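Local coordinates for putative phosphinothricin acetyltransferase YwnH (Bacillus subtilis, PDB 1VHS), which probably catalyses transfer of an acetyl group from acetyl-CoA to phosphinothricin, which would inactivate this herbicide and confer resistance to it, at residues Val17-Ser22 against Gly62-Trp67; Glu50-Tyr55 against Leu113-Leu118; Ser69-Tyr74 against Glu84-Ile89; Phe123-Pro128 against Lys153-Lys158. All blocks are in the same frame, centred on the assembly; numbering follows the deposited sequence.

Contact 1. Residues Val17-Ser22 against Gly62-Trp67; sequences VAIYNS and GNVAAW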
loop_
_atom_site.group_PDB
_atom_site.type_symbol
_atom_site.label_atom_id
_atom_site.label_comp_id
_atom_site.label_asym_id
_atom_site.label_seq_id
_atom_site.Cartn_x
_atom_site.Cartn_y
_atom_site.Cartn_z
ATOM N N VAL A 17 4.035 0.110 11.707
ATOM C CA VAL A 17 2.820 -0.404 12.330
ATOM C C VAL A 17 1.984 0.740 12.892
ATOM O O VAL A 17 0.755 0.726 12.807
ATOM C CB VAL A 17 3.154 -1.397 13.465
ATOM C CG1 VAL A 17 1.887 -1.764 14.234
ATOM C CG2 VAL A 17 3.789 -2.639 12.880
ATOM N N ALA A 18 2.652 1.732 13.469
ATOM C CA ALA A 18 1.958 2.882 14.028
ATOM C C ALA A 18 1.158 3.595 12.937
ATOM O O ALA A 18 0.002 3.968 13.148
ATOM C CB ALA A 18 2.959 3.842 14.661
ATOM N N ILE A 19 1.776 3.785 11.773
ATOM C CA ILE A 19 1.107 4.444 10.655
ATOM C C ILE A 19 -0.088 3.590 10.234
ATOM O O ILE A 19 -1.179 4.103 9.982
ATOM C CB ILE A 19 2.066 4.628 9.457
ATOM C CG1 ILE A 19 3.094 5.713 9.796
ATOM C CG2 ILE A 19 1.277 4.974 8.181
ATOM C CD1 ILE A 19 4.157 5.915 8.741
ATOM N N TYR A 20 0.134 2.285 10.167
ATOM C CA TYR A 20 -0.916 1.344 9.802
ATOM C C TYR A 20 -2.097 1.510 10.762
ATOM O O TYR A 20 -3.243 1.647 10.335
ATOM C CB TYR A 20 -0.369 -0.077 9.886
ATOM C CG TYR A 20 -1.364 -1.147 9.513
ATOM C CD1 TYR A 20 -1.652 -1.425 8.177
ATOM C CD2 TYR A 20 -2.009 -1.893 10.497
ATOM C CE1 TYR A 20 -2.553 -2.423 7.829
ATOM C CE2 TYR A 20 -2.916 -2.894 10.164
ATOM C CZ TYR A 20 -3.182 -3.153 8.827
ATOM O OH TYR A 20 -4.077 -4.136 8.493
ATOM N N ASN A 21 -1.812 1.511 12.062
ATOM C CA ASN A 21 -2.861 1.657 13.068
ATOM C C ASN A 21 -3.587 2.991 13.045
ATOM O O ASN A 21 -4.765 3.065 13.400
ATOM C CB ASN A 21 -2.300 1.421 14.475
ATOM C CG ASN A 21 -1.974 -0.033 14.731
ATOM O OD1 ASN A 21 -2.602 -0.929 14.167
ATOM N ND2 ASN A 21 -1.002 -0.279 15.599
ATOM N N SER A 22 -2.900 4.048 12.632
ATOM C CA SER A 22 -3.533 5.357 12.596
ATOM C C SER A 22 -4.644 5.405 11.548
ATOM O O SER A 22 -5.521 6.265 11.613
ATOM C CB SER A 22 -2.497 6.446 12.305
ATOM O OG SER A 22 -1.977 6.310 10.995
ATOM N N GLY A 62 13.097 13.680 9.529
ATOM C CA GLY A 62 13.621 12.332 9.647
ATOM C C GLY A 62 12.645 11.312 10.207
ATOM O O GLY A 62 13.009 10.157 10.428
ATOM N N ASN A 63 11.406 11.727 10.444
ATOM C CA ASN A 63 10.397 10.817 10.970
ATOM C C ASN A 63 9.670 10.119 9.827
ATOM O O ASN A 63 9.332 10.745 8.821
ATOM C CB ASN A 63 9.374 11.576 11.816
ATOM C CG ASN A 63 10.017 12.377 12.927
ATOM O OD1 ASN A 63 10.777 11.841 13.735
ATOM N ND2 ASN A 63 9.712 13.668 12.976
ATOM N N VAL A 64 9.436 8.819 9.986
ATOM C CA VAL A 64 8.731 8.043 8.971
ATOM C C VAL A 64 7.275 8.500 8.945
ATOM O O VAL A 64 6.555 8.337 9.930
ATOM C CB VAL A 64 8.782 6.539 9.288
ATOM C CG1 VAL A 64 7.997 5.758 8.240
ATOM C CG2 VAL A 64 10.229 6.067 9.326
ATOM N N ALA A 65 6.849 9.075 7.822
ATOM C CA ALA A 65 5.485 9.575 7.673
ATOM C C ALA A 65 4.583 8.707 6.795
ATOM O O ALA A 65 3.368 8.897 6.777
ATOM C CB ALA A 65 5.518 10.989 7.111
ATOM N N ALA A 66 5.171 7.767 6.066
ATOM C CA ALA A 66 4.393 6.907 5.177
ATOM C C ALA A 66 5.261 5.772 4.667
ATOM O O ALA A 66 6.473 5.774 4.863
ATOM C CB ALA A 66 3.872 7.730 3.994
ATOM N N TRP A 67 4.637 4.786 4.034
ATOM C CA TRP A 67 5.388 3.681 3.472
ATOM C C TRP A 67 4.722 3.088 2.244
ATOM O O TRP A 67 3.518 3.250 2.036
ATOM C CB TRP A 67 5.669 2.581 4.516
ATOM C CG TRP A 67 4.502 2.053 5.325
ATOM C CD1 TRP A 67 4.076 2.506 6.540
ATOM C CD2 TRP A 67 3.692 0.910 5.019
ATOM N NE1 TRP A 67 3.063 1.710 7.017
ATOM C CE2 TRP A 67 2.807 0.722 6.103
ATOM C CE3 TRP A 67 3.635 0.021 3.935
ATOM C CZ2 TRP A 67 1.874 -0.319 6.139
ATOM C CZ3 TRP A 67 2.708 -1.016 3.970
ATOM C CH2 TRP A 67 1.840 -1.177 5.066
#
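Val64 meets Ile19 methyl to methyl, CG1 of the valine lying 3.9 Å from CD1 of the isoleucine. One residue on, the same CD1 rests against the peptide joining Ala65 to Ala66, 3.4 Å from Ala65 C. Both alanines point their CB atoms away from the helix, so backbone, not side chain, receives the methyl here. Ala65 and Ala66 together face Ala57 of strand 54-58, the pattern of a classic beta bulge. Trp67 points its CB toward the helix again. A chi1 of 51° sets CG between the backbone N and the carbonyl carbon, and the ring slides past Ile19, whose CG2 lies 3.9 Å from Trp67 NE1. Tyr20 adds its CD1 at the indole edge, 4.2 Å from Trp67 CZ2, while its OH is hydrogen-bonded to Asp32 and Thr30. Trp67 also stacks on Tyr88, a predicted acetyl-CoA-binding residue. The axes of 17-22 and 64-67 approach to 8.6 Å at 73°. With no hydrogen bond between 17-22 and 62-67, their contact is buried and apolar; a weak polar tie, Trp67 NE1 to Val16 O, joins the strand to the same helix one residue before the segment.

Contact 2. Residues Glu50-Tyr55 against Leu113-Leu118; sequences ESRPLY and LGIRSL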
loop_
_atom_site.group_PDB
_atom_site.type_symbol
_atom_site.label_atom_id
_atom_site.label_comp_id
_atom_site.label_asym_id
_atom_site.label_seq_id
_atom_site.Cartn_x
_atom_site.Cartn_y
_atom_site.Cartn_z
ATOM N N GLU A 50 14.536 -8.127 -2.010
ATOM C CA GLU A 50 15.224 -7.129 -2.812
ATOM C C GLU A 50 14.393 -6.722 -4.025
ATOM O O GLU A 50 14.477 -5.584 -4.482
ATOM C CB GLU A 50 16.581 -7.672 -3.265
ATOM C CG GLU A 50 17.427 -6.662 -4.016
ATOM C CD GLU A 50 18.840 -7.153 -4.250
ATOM O OE1 GLU A 50 19.506 -7.520 -3.258
ATOM O OE2 GLU A 50 19.286 -7.167 -5.418
ATOM N N SER A 51 13.593 -7.651 -4.541
ATOM C CA SER A 51 12.748 -7.376 -5.703
ATOM C C SER A 51 11.336 -6.922 -5.318
ATOM O O SER A 51 10.635 -6.316 -6.126
ATOM C CB SER A 51 12.658 -8.617 -6.603
ATOM O OG SER A 51 11.944 -9.666 -5.970
ATOM N N ARG A 52 10.924 -7.221 -4.089
ATOM C CA ARG A 52 9.601 -6.836 -3.585
ATOM C C ARG A 52 9.835 -6.195 -2.221
ATOM O O ARG A 52 9.573 -6.785 -1.173
ATOM C CB ARG A 52 8.714 -8.074 -3.471
ATOM C CG ARG A 52 8.496 -8.769 -4.821
ATOM C CD ARG A 52 7.665 -7.903 -5.763
ATOM N NE ARG A 52 7.473 -8.520 -7.077
ATOM C CZ ARG A 52 8.327 -8.420 -8.091
ATOM N NH1 ARG A 52 8.055 -9.023 -9.242
ATOM N NH2 ARG A 52 9.445 -7.713 -7.969
ATOM N N PRO A 53 10.330 -4.957 -2.227
ATOM C CA PRO A 53 10.622 -4.239 -0.990
ATOM C C PRO A 53 9.572 -3.369 -0.336
ATOM O O PRO A 53 8.485 -3.126 -0.866
ATOM C CB PRO A 53 11.855 -3.432 -1.365
ATOM C CG PRO A 53 11.547 -3.029 -2.778
ATOM C CD PRO A 53 10.843 -4.225 -3.402
ATOM N N LEU A 54 9.940 -2.920 0.856
ATOM C CA LEU A 54 9.137 -2.026 1.657
ATOM C C LEU A 54 9.975 -0.762 1.752
ATOM O O LEU A 54 11.134 -0.812 2.173
ATOM C CB LEU A 54 8.918 -2.599 3.059
ATOM C CG LEU A 54 8.174 -1.670 4.022
ATOM C CD1 LEU A 54 6.778 -1.394 3.475
ATOM C CD2 LEU A 54 8.089 -2.313 5.404
ATOM N N TYR A 55 9.408 0.358 1.321
ATOM C CA TYR A 55 10.101 1.637 1.389
ATOM C C TYR A 55 9.394 2.529 2.390
ATOM O O TYR A 55 8.176 2.468 2.526
ATOM C CB TYR A 55 10.079 2.358 0.043
ATOM C CG TYR A 55 10.810 1.658 -1.069
ATOM C CD1 TYR A 55 10.165 0.710 -1.863
ATOM C CD2 TYR A 55 12.149 1.935 -1.331
ATOM C CE1 TYR A 55 10.832 0.060 -2.890
ATOM C CE2 TYR A 55 12.830 1.283 -2.359
ATOM C CZ TYR A 55 12.165 0.348 -3.133
ATOM O OH TYR A 55 12.835 -0.317 -4.134
ATOM N N LEU A 113 11.922 -3.189 -10.695
ATOM C CA LEU A 113 11.780 -4.357 -9.837
ATOM C C LEU A 113 11.381 -5.566 -10.680
ATOM O O LEU A 113 11.225 -6.674 -10.164
ATOM C CB LEU A 113 10.722 -4.101 -8.757
ATOM C CG LEU A 113 11.011 -2.949 -7.788
ATOM C CD1 LEU A 113 9.842 -2.776 -6.829
ATOM C CD2 LEU A 113 12.298 -3.233 -7.023
ATOM N N GLY A 114 11.219 -5.346 -11.981
ATOM C CA GLY A 114 10.829 -6.423 -12.872
ATOM C C GLY A 114 9.329 -6.672 -12.860
ATOM O O GLY A 114 8.855 -7.711 -13.318
ATOM N N ILE A 115 8.573 -5.715 -12.339
ATOM C CA ILE A 115 7.120 -5.844 -12.271
ATOM C C ILE A 115 6.462 -5.394 -13.572
ATOM O O ILE A 115 6.690 -4.277 -14.037
ATOM C CB ILE A 115 6.554 -4.995 -11.125
ATOM C CG1 ILE A 115 7.109 -5.497 -9.791
ATOM C CG2 ILE A 115 5.024 -5.062 -11.131
ATOM C CD1 ILE A 115 6.883 -4.537 -8.640
ATOM N N ARG A 116 5.651 -6.273 -14.156
ATOM C CA ARG A 116 4.938 -5.971 -15.395
ATOM C C ARG A 116 3.499 -5.542 -15.121
ATOM O O ARG A 116 2.979 -4.629 -15.765
ATOM C CB ARG A 116 4.936 -7.190 -16.321
ATOM C CG ARG A 116 4.078 -7.012 -17.565
ATOM C CD ARG A 116 4.344 -8.101 -18.593
ATOM N NE ARG A 116 4.144 -9.443 -18.052
ATOM C CZ ARG A 116 4.430 -10.560 -18.714
ATOM N NH1 ARG A 116 4.220 -11.743 -18.151
ATOM N NH2 ARG A 116 4.933 -10.493 -19.940
ATOM N N SER A 117 2.856 -6.203 -14.167
ATOM C CA SER A 117 1.472 -5.880 -13.807
ATOM C C SER A 117 1.428 -5.522 -12.333
ATOM O O SER A 117 1.842 -6.306 -11.482
ATOM C CB SER A 117 0.547 -7.078 -14.076
ATOM O OG SER A 117 0.622 -7.478 -15.439
ATOM N N LEU A 118 0.927 -4.333 -12.035
ATOM C CA LEU A 118 0.849 -3.872 -10.659
ATOM C C LEU A 118 -0.615 -3.695 -10.274
ATOM O O LEU A 118 -1.368 -3.063 -10.993
ATOM C CB LEU A 118 1.609 -2.548 -10.528
ATOM C CG LEU A 118 1.899 -2.008 -9.131
ATOM C CD1 LEU A 118 2.708 -3.031 -8.346
ATOM C CD2 LEU A 118 2.661 -0.683 -9.244
#
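Ser51 and Leu113 bring the two backbones together, their CA atoms 5.2 Å apart, where two loops run up to strands 54-58 and 117-123. The chains then diverge, and Leu54 and Leu118 do not meet the facing segment. At the close point Leu113 CB sits 3.4 Å from Ser51 O. Arg52 starts out away from Leu113, but a bend at chi2 (-68°) swings its guanidinium back. Arg52 NH2 bonds to Ser51 O of its own segment at 2.6 Å and, across the contact, to Leu113 O at 3.0 Å, the latter with an N-H...O angle of 156°. Both oxygens lie close to the guanidinium plane, whereas NH2 stands above each carbonyl plane. Ile115 CG1 covers one face of the group, 3.6 Å from Arg52 CZ and over its centre. Two bonds at the edge and a methylene on the face help to set how the guanidinium is turned, and NH1 adds a weak bond to Asn80 O. On the apolar side, Pro53 CD meets Leu113 CD1 at 3.9 Å. Strands 64-72 and 82-89 run between 54-58 and 117-123: Phe70 of the first touches Tyr55 and Ile115, Ala83 of the second Arg52 and Ile115.

Contact 3. Residues Ser69-Tyr74 against Glu84-Ile89; sequences SFETFY and EVSIYI
Ser69 and Ser86 form one hydrogen-bonded pair of an antiparallel hairpin: Ser69 N reaches Ser86 O at 2.8 Å (N-H...O angle 170°), and Ser86 N returns to Ser69 O at 2.9 Å. The second such pair joins Glu71 N to Glu84 O at 2.9 Å and Glu84 N to Glu71 O at 2.8 Å, the latter with an angle of 172°. Between them lies the non-hydrogen-bonded pair Phe70 and Val85, where Val85 CA comes within 3.4 Å of Ser69 O in a CA-H...O contact. This is the tight part. Its apolar face carries Phe70 and Val85, CE2 to CG2 at 4.2 Å, and is covered by Ile109 of helix 98-109, Leu113 and Leu118.

The other face is polar and wetter. A chi1 of 168° turns Ser69 OG to Glu71, where it donates to OE2 at 2.8 Å on the anti side of the carboxylate. A water donates to Glu71 OE2 at 2.8 Å. Past Glu71 the pairing stops: Thr72 and Phe73 are exposed, and the Glu84 carboxylate, modelled in two conformers, crosses the Phe73 ring at roughly a right angle, a placement that stays doubtful.

Chemically, then, backbone bonds fix the hairpin that carries the predicted acetyl-CoA-binding residues Ile87-Ile89, while Glu71 OE2 is steadied by Ser69, Trp44 NE1 and water, and Ser69 OG is also hydrogen-bonded to His48.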
loop_
_atom_site.group_PDB
_atom_site.type_symbol
_atom_site.label_atom_id
_atom_site.label_comp_id
_atom_site.label_asym_id
_atom_site.label_seq_id
_atom_site.Cartn_x
_atom_site.Cartn_y
_atom_site.Cartn_z
ATOM N N SER A 69 4.676 -0.595 0.091
ATOM C CA SER A 69 5.035 -2.001 0.136
ATOM C C SER A 69 4.710 -2.694 -1.176
ATOM O O SER A 69 3.616 -2.516 -1.711
ATOM C CB SER A 69 4.265 -2.691 1.274
ATOM O OG SER A 69 4.361 -4.105 1.194
ATOM N N PHE A 70 5.668 -3.454 -1.706
ATOM C CA PHE A 70 5.430 -4.230 -2.919
ATOM C C PHE A 70 5.316 -5.663 -2.412
ATOM O O PHE A 70 6.157 -6.125 -1.642
ATOM C CB PHE A 70 6.587 -4.122 -3.910
ATOM C CG PHE A 70 6.667 -2.793 -4.601
ATOM C CD1 PHE A 70 7.443 -1.765 -4.076
ATOM C CD2 PHE A 70 5.934 -2.559 -5.758
ATOM C CE1 PHE A 70 7.486 -0.514 -4.697
ATOM C CE2 PHE A 70 5.967 -1.311 -6.389
ATOM C CZ PHE A 70 6.745 -0.288 -5.856
ATOM N N GLU A 71 4.265 -6.360 -2.818
ATOM C CA GLU A 71 4.068 -7.728 -2.358
ATOM C C GLU A 71 3.743 -8.657 -3.505
ATOM O O GLU A 71 3.220 -8.228 -4.532
ATOM C CB GLU A 71 2.957 -7.755 -1.310
ATOM C CG GLU A 71 3.343 -7.035 -0.022
ATOM C CD GLU A 71 2.162 -6.764 0.883
ATOM O OE1 GLU A 71 1.369 -7.700 1.124
ATOM O OE2 GLU A 71 2.034 -5.616 1.362
ATOM N N THR A 72 4.078 -9.932 -3.333
ATOM C CA THR A 72 3.812 -10.929 -4.362
ATOM C C THR A 72 2.313 -11.142 -4.473
ATOM O O THR A 72 1.579 -10.963 -3.498
ATOM C CB THR A 72 4.456 -12.282 -4.012
ATOM O OG1 THR A 72 3.897 -12.773 -2.788
ATOM C CG2 THR A 72 5.951 -12.130 -3.851
ATOM N N PHE A 73 1.855 -11.515 -5.662
ATOM C CA PHE A 73 0.436 -11.772 -5.863
ATOM C C PHE A 73 0.174 -13.214 -5.452
ATOM O O PHE A 73 -0.714 -13.494 -4.648
ATOM C CB PHE A 73 0.050 -11.580 -7.330
ATOM C CG PHE A 73 -1.353 -12.014 -7.643
ATOM C CD1 PHE A 73 -2.441 -11.344 -7.097
ATOM C CD2 PHE A 73 -1.584 -13.117 -8.461
ATOM C CE1 PHE A 73 -3.746 -11.769 -7.360
ATOM C CE2 PHE A 73 -2.881 -13.550 -8.731
ATOM C CZ PHE A 73 -3.965 -12.874 -8.179
ATOM N N TYR A 74 0.963 -14.123 -6.016
ATOM C CA TYR A 74 0.845 -15.542 -5.714
ATOM C C TYR A 74 2.226 -16.183 -5.778
ATOM O O TYR A 74 2.966 -15.985 -6.745
ATOM C CB TYR A 74 -0.088 -16.227 -6.717
ATOM C CG TYR A 74 -0.479 -17.633 -6.317
ATOM C CD1 TYR A 74 -1.276 -17.863 -5.197
ATOM C CD2 TYR A 74 -0.039 -18.735 -7.049
ATOM C CE1 TYR A 74 -1.628 -19.156 -4.814
ATOM C CE2 TYR A 74 -0.384 -20.034 -6.675
ATOM C CZ TYR A 74 -1.178 -20.235 -5.555
ATOM O OH TYR A 74 -1.518 -21.515 -5.176
ATOM N N GLU A 84 1.566 -6.548 -6.017
ATOM C CA GLU A 84 0.600 -5.653 -5.423
ATOM C C GLU A 84 1.369 -4.492 -4.819
ATOM O O GLU A 84 2.494 -4.666 -4.348
ATOM C CB GLU A 84 -0.179 -6.371 -4.318
ATOM C CG GLU A 84 -1.080 -7.486 -4.825
ATOM C CD GLU A 84 -1.309 -8.572 -3.792
ATOM O OE1 GLU A 84 -1.560 -8.238 -2.613
ATOM O OE2 GLU A 84 -1.247 -9.762 -4.165
ATOM N N VAL A 85 0.788 -3.302 -4.872
ATOM C CA VAL A 85 1.417 -2.147 -4.252
ATOM C C VAL A 85 0.451 -1.637 -3.190
ATOM O O VAL A 85 -0.747 -1.480 -3.449
ATOM C CB VAL A 85 1.736 -1.016 -5.265
ATOM C CG1 VAL A 85 0.460 -0.520 -5.948
ATOM C CG2 VAL A 85 2.432 0.136 -4.533
ATOM N N SER A 86 0.970 -1.420 -1.983
ATOM C CA SER A 86 0.176 -0.926 -0.866
ATOM C C SER A 86 0.829 0.351 -0.348
ATOM O O SER A 86 2.039 0.396 -0.143
ATOM C CB SER A 86 0.117 -1.977 0.252
ATOM O OG SER A 86 1.406 -2.249 0.763
ATOM N N ILE A 87 0.027 1.392 -0.153
ATOM C CA ILE A 87 0.537 2.660 0.331
ATOM C C ILE A 87 -0.246 3.147 1.544
ATOM O O ILE A 87 -1.468 3.291 1.486
ATOM C CB ILE A 87 0.462 3.731 -0.779
ATOM C CG1 ILE A 87 1.270 3.265 -1.992
ATOM C CG2 ILE A 87 0.975 5.074 -0.257
ATOM C CD1 ILE A 87 1.184 4.186 -3.199
ATOM N N TYR A 88 0.460 3.388 2.645
ATOM C CA TYR A 88 -0.168 3.884 3.864
ATOM C C TYR A 88 0.490 5.191 4.273
ATOM O O TYR A 88 1.715 5.327 4.228
ATOM C CB TYR A 88 -0.050 2.869 5.004
ATOM C CG TYR A 88 -0.974 1.684 4.839
ATOM C CD1 TYR A 88 -0.653 0.640 3.975
ATOM C CD2 TYR A 88 -2.189 1.623 5.527
ATOM C CE1 TYR A 88 -1.520 -0.442 3.798
ATOM C CE2 TYR A 88 -3.065 0.545 5.354
ATOM C CZ TYR A 88 -2.723 -0.480 4.489
ATOM O OH TYR A 88 -3.580 -1.541 4.305
ATOM N N ILE A 89 -0.337 6.150 4.663
ATOM C CA ILE A 89 0.139 7.464 5.068
ATOM C C ILE A 89 -0.310 7.749 6.495
ATOM O O ILE A 89 -1.439 7.429 6.872
ATOM C CB ILE A 89 -0.436 8.551 4.140
ATOM C CG1 ILE A 89 -0.166 8.176 2.682
ATOM C CG2 ILE A 89 0.183 9.907 4.470
ATOM C CD1 ILE A 89 -0.841 9.090 1.675
HETATM O O HOH W 1 0.361 -4.132 2.995
#

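Contact 4. Residues Phe123-Pro128 against Lys153-Lys158; sequences FGHNKP and KRYDLK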
loop_
_atom_site.group_PDB
_atom_site.type_symbol
_atom_site.label_atom_id
_atom_site.label_comp_id
_atom_site.label_asym_id
_atom_site.label_seq_id
_atom_site.Cartn_x
_atom_site.Cartn_y
_atom_site.Cartn_z
ATOM N N PHE A 123 -10.772 -0.238 -0.995
ATOM C CA PHE A 123 -12.189 -0.361 -0.665
ATOM C C PHE A 123 -13.032 0.460 -1.635
ATOM O O PHE A 123 -12.658 1.573 -2.007
ATOM C CB PHE A 123 -12.437 0.110 0.762
ATOM C CG PHE A 123 -11.995 -0.870 1.802
ATOM C CD1 PHE A 123 -11.392 -0.431 2.974
ATOM C CD2 PHE A 123 -12.198 -2.234 1.621
ATOM C CE1 PHE A 123 -10.996 -1.338 3.952
ATOM C CE2 PHE A 123 -11.805 -3.149 2.594
ATOM C CZ PHE A 123 -11.202 -2.700 3.760
ATOM N N GLY A 124 -14.171 -0.096 -2.039
ATOM C CA GLY A 124 -15.046 0.588 -2.978
ATOM C C GLY A 124 -15.509 1.977 -2.572
ATOM O O GLY A 124 -15.809 2.807 -3.432
ATOM N N HIS A 125 -15.569 2.242 -1.269
ATOM C CA HIS A 125 -16.017 3.548 -0.799
ATOM C C HIS A 125 -14.907 4.588 -0.667
ATOM O O HIS A 125 -15.173 5.728 -0.299
ATOM C CB HIS A 125 -16.752 3.409 0.542
ATOM C CG HIS A 125 -15.920 2.811 1.634
ATOM N ND1 HIS A 125 -15.399 1.537 1.563
ATOM C CD2 HIS A 125 -15.531 3.311 2.831
ATOM C CE1 HIS A 125 -14.726 1.277 2.670
ATOM N NE2 HIS A 125 -14.790 2.336 3.456
ATOM N N ASN A 126 -13.667 4.208 -0.961
ATOM C CA ASN A 126 -12.553 5.150 -0.862
ATOM C C ASN A 126 -12.367 5.838 -2.209
ATOM O O ASN A 126 -11.437 5.530 -2.958
ATOM C CB ASN A 126 -11.263 4.426 -0.471
ATOM C CG ASN A 126 -10.132 5.388 -0.125
ATOM O OD1 ASN A 126 -10.186 6.579 -0.446
ATOM N ND2 ASN A 126 -9.100 4.871 0.527
ATOM N N LYS A 127 -13.266 6.771 -2.507
ATOM C CA LYS A 127 -13.249 7.506 -3.767
ATOM C C LYS A 127 -11.940 8.242 -4.054
ATOM O O LYS A 127 -11.435 8.202 -5.176
ATOM C CB LYS A 127 -14.415 8.495 -3.803
ATOM C CG LYS A 127 -15.784 7.842 -3.695
ATOM C CD LYS A 127 -16.030 6.874 -4.834
ATOM C CE LYS A 127 -17.420 6.267 -4.748
ATOM N NZ LYS A 127 -17.666 5.321 -5.869
ATOM N N PRO A 128 -11.381 8.936 -3.048
ATOM C CA PRO A 128 -10.122 9.668 -3.240
ATOM C C PRO A 128 -8.994 8.785 -3.770
ATOM O O PRO A 128 -8.313 9.148 -4.730
ATOM C CB PRO A 128 -9.827 10.208 -1.846
ATOM C CG PRO A 128 -11.206 10.477 -1.314
ATOM C CD PRO A 128 -11.951 9.223 -1.718
ATOM N N LYS A 153 -20.975 -4.136 9.306
ATOM C CA LYS A 153 -21.298 -3.592 7.988
ATOM C C LYS A 153 -20.426 -4.261 6.929
ATOM O O LYS A 153 -19.266 -4.594 7.184
ATOM C CB LYS A 153 -21.055 -2.081 7.956
ATOM C CG LYS A 153 -22.143 -1.253 8.612
ATOM C CD LYS A 153 -23.418 -1.277 7.787
ATOM C CE LYS A 153 -24.522 -0.461 8.445
ATOM N NZ LYS A 153 -24.111 0.949 8.690
ATOM N N ARG A 154 -20.979 -4.451 5.738
ATOM C CA ARG A 154 -20.223 -5.085 4.673
ATOM C C ARG A 154 -19.646 -4.068 3.699
ATOM O O ARG A 154 -20.310 -3.102 3.321
ATOM C CB ARG A 154 -21.110 -6.097 3.959
ATOM C CG ARG A 154 -21.625 -7.172 4.918
ATOM C CD ARG A 154 -22.499 -8.172 4.214
ATOM N NE ARG A 154 -21.756 -8.903 3.196
ATOM C CZ ARG A 154 -22.303 -9.797 2.382
ATOM N NH1 ARG A 154 -21.557 -10.422 1.482
ATOM N NH2 ARG A 154 -23.600 -10.061 2.468
ATOM N N TYR A 155 -18.398 -4.296 3.302
ATOM C CA TYR A 155 -17.695 -3.398 2.392
ATOM C C TYR A 155 -17.215 -4.110 1.132
ATOM O O TYR A 155 -16.884 -5.286 1.170
ATOM C CB TYR A 155 -16.476 -2.798 3.094
ATOM C CG TYR A 155 -16.792 -1.997 4.332
ATOM C CD1 TYR A 155 -17.167 -2.621 5.523
ATOM C CD2 TYR A 155 -16.712 -0.609 4.313
ATOM C CE1 TYR A 155 -17.453 -1.872 6.666
ATOM C CE2 TYR A 155 -16.993 0.146 5.444
ATOM C CZ TYR A 155 -17.362 -0.489 6.616
ATOM O OH TYR A 155 -17.629 0.268 7.732
ATOM N N ASP A 156 -17.160 -3.370 0.030
ATOM C CA ASP A 156 -16.707 -3.900 -1.250
ATOM C C ASP A 156 -15.205 -3.681 -1.405
ATOM O O ASP A 156 -14.666 -2.670 -0.948
ATOM C CB ASP A 156 -17.387 -3.159 -2.410
ATOM C CG ASP A 156 -18.873 -3.436 -2.516
ATOM O OD1 ASP A 156 -19.519 -2.769 -3.354
ATOM O OD2 ASP A 156 -19.394 -4.305 -1.788
ATOM N N LEU A 157 -14.529 -4.623 -2.053
ATOM C CA LEU A 157 -13.106 -4.461 -2.308
ATOM C C LEU A 157 -12.931 -4.337 -3.815
ATOM O O LEU A 157 -13.353 -5.215 -4.570
ATOM C CB LEU A 157 -12.309 -5.671 -1.813
ATOM C CG LEU A 157 -10.795 -5.528 -2.030
ATOM C CD1 LEU A 157 -10.253 -4.408 -1.128
ATOM C CD2 LEU A 157 -10.101 -6.851 -1.721
ATOM N N LYS A 158 -12.348 -3.230 -4.260
ATOM C CA LYS A 158 -12.096 -3.055 -5.677
ATOM C C LYS A 158 -10.636 -3.361 -5.952
ATOM O O LYS A 158 -9.759 -3.069 -5.131
ATOM C CB LYS A 158 -12.401 -1.622 -6.127
ATOM C CG LYS A 158 -13.865 -1.376 -6.425
ATOM C CD LYS A 158 -14.074 -0.033 -7.116
ATOM C CE LYS A 158 -15.527 0.128 -7.535
ATOM N NZ LYS A 158 -15.703 1.289 -8.451
HETATM O O HOH W 2 -16.385 3.048 -5.875
HETATM O O HOH W 3 -17.396 -0.622 0.336
#
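Phe123 pairs with Leu157 at the end of strand 117-123, where a type I turn, Phe123 to Asn126, carries the chain of this GNAT domain into helix 127-135. Asn126 is the N-cap, its OD1 accepting from Ser129 N; Asn126, Lys127 and Pro128 are predicted to bind acetyl-CoA. One direct hydrogen bond crosses: Gly124 N to Asp156 O, 2.8 Å and nearly straight at 172°, although the donor stands above the carbonyl plane. Apolar contact comes from Phe123 CD2 and Leu157 CD1, 4.0 Å apart, side chains crossing at a slant. In the aromatic pair, His125 and Tyr155 lie obliquely, but they are modelled too close for the detail to be trusted, while His125 NE2 is held by Arg27 O. Charge enters through Lys158, whose NZ forms a salt bridge with Glu140. Water supplies the remaining links. One molecule appears to join Gly124 O with Lys127 NZ and Lys158 NZ, though two of its distances are very short; another is bonded to His125 ND1 and accepts from Asp156 N at 2.8 Å.

Overall arrangement
All four contacts reach one mixed sheet. Contact 3 ties its middle strands 64-72 and 82-89, and contact 2, with its centre about 9 Å away, brackets that pair: Pro53 O lies 3.0 Å from Phe70 N, a probable hydrogen bond. Contact 1 shares strand 64-72 with contact 3, their centres about 15 Å apart, and Trp67 N lies 3.0 Å from Tyr88 O. Contact 4 is separate, its centre about 17 Å and its nearest atoms about 7 Å from contact 3. The predicted acetyl-CoA site draws on both, Ile87-Ile89 from contact 3 and Asn126-Pro128 from contact 4, together with Lys96-Ser100, whereas contact 2 lies across the chain's centre from contact 4.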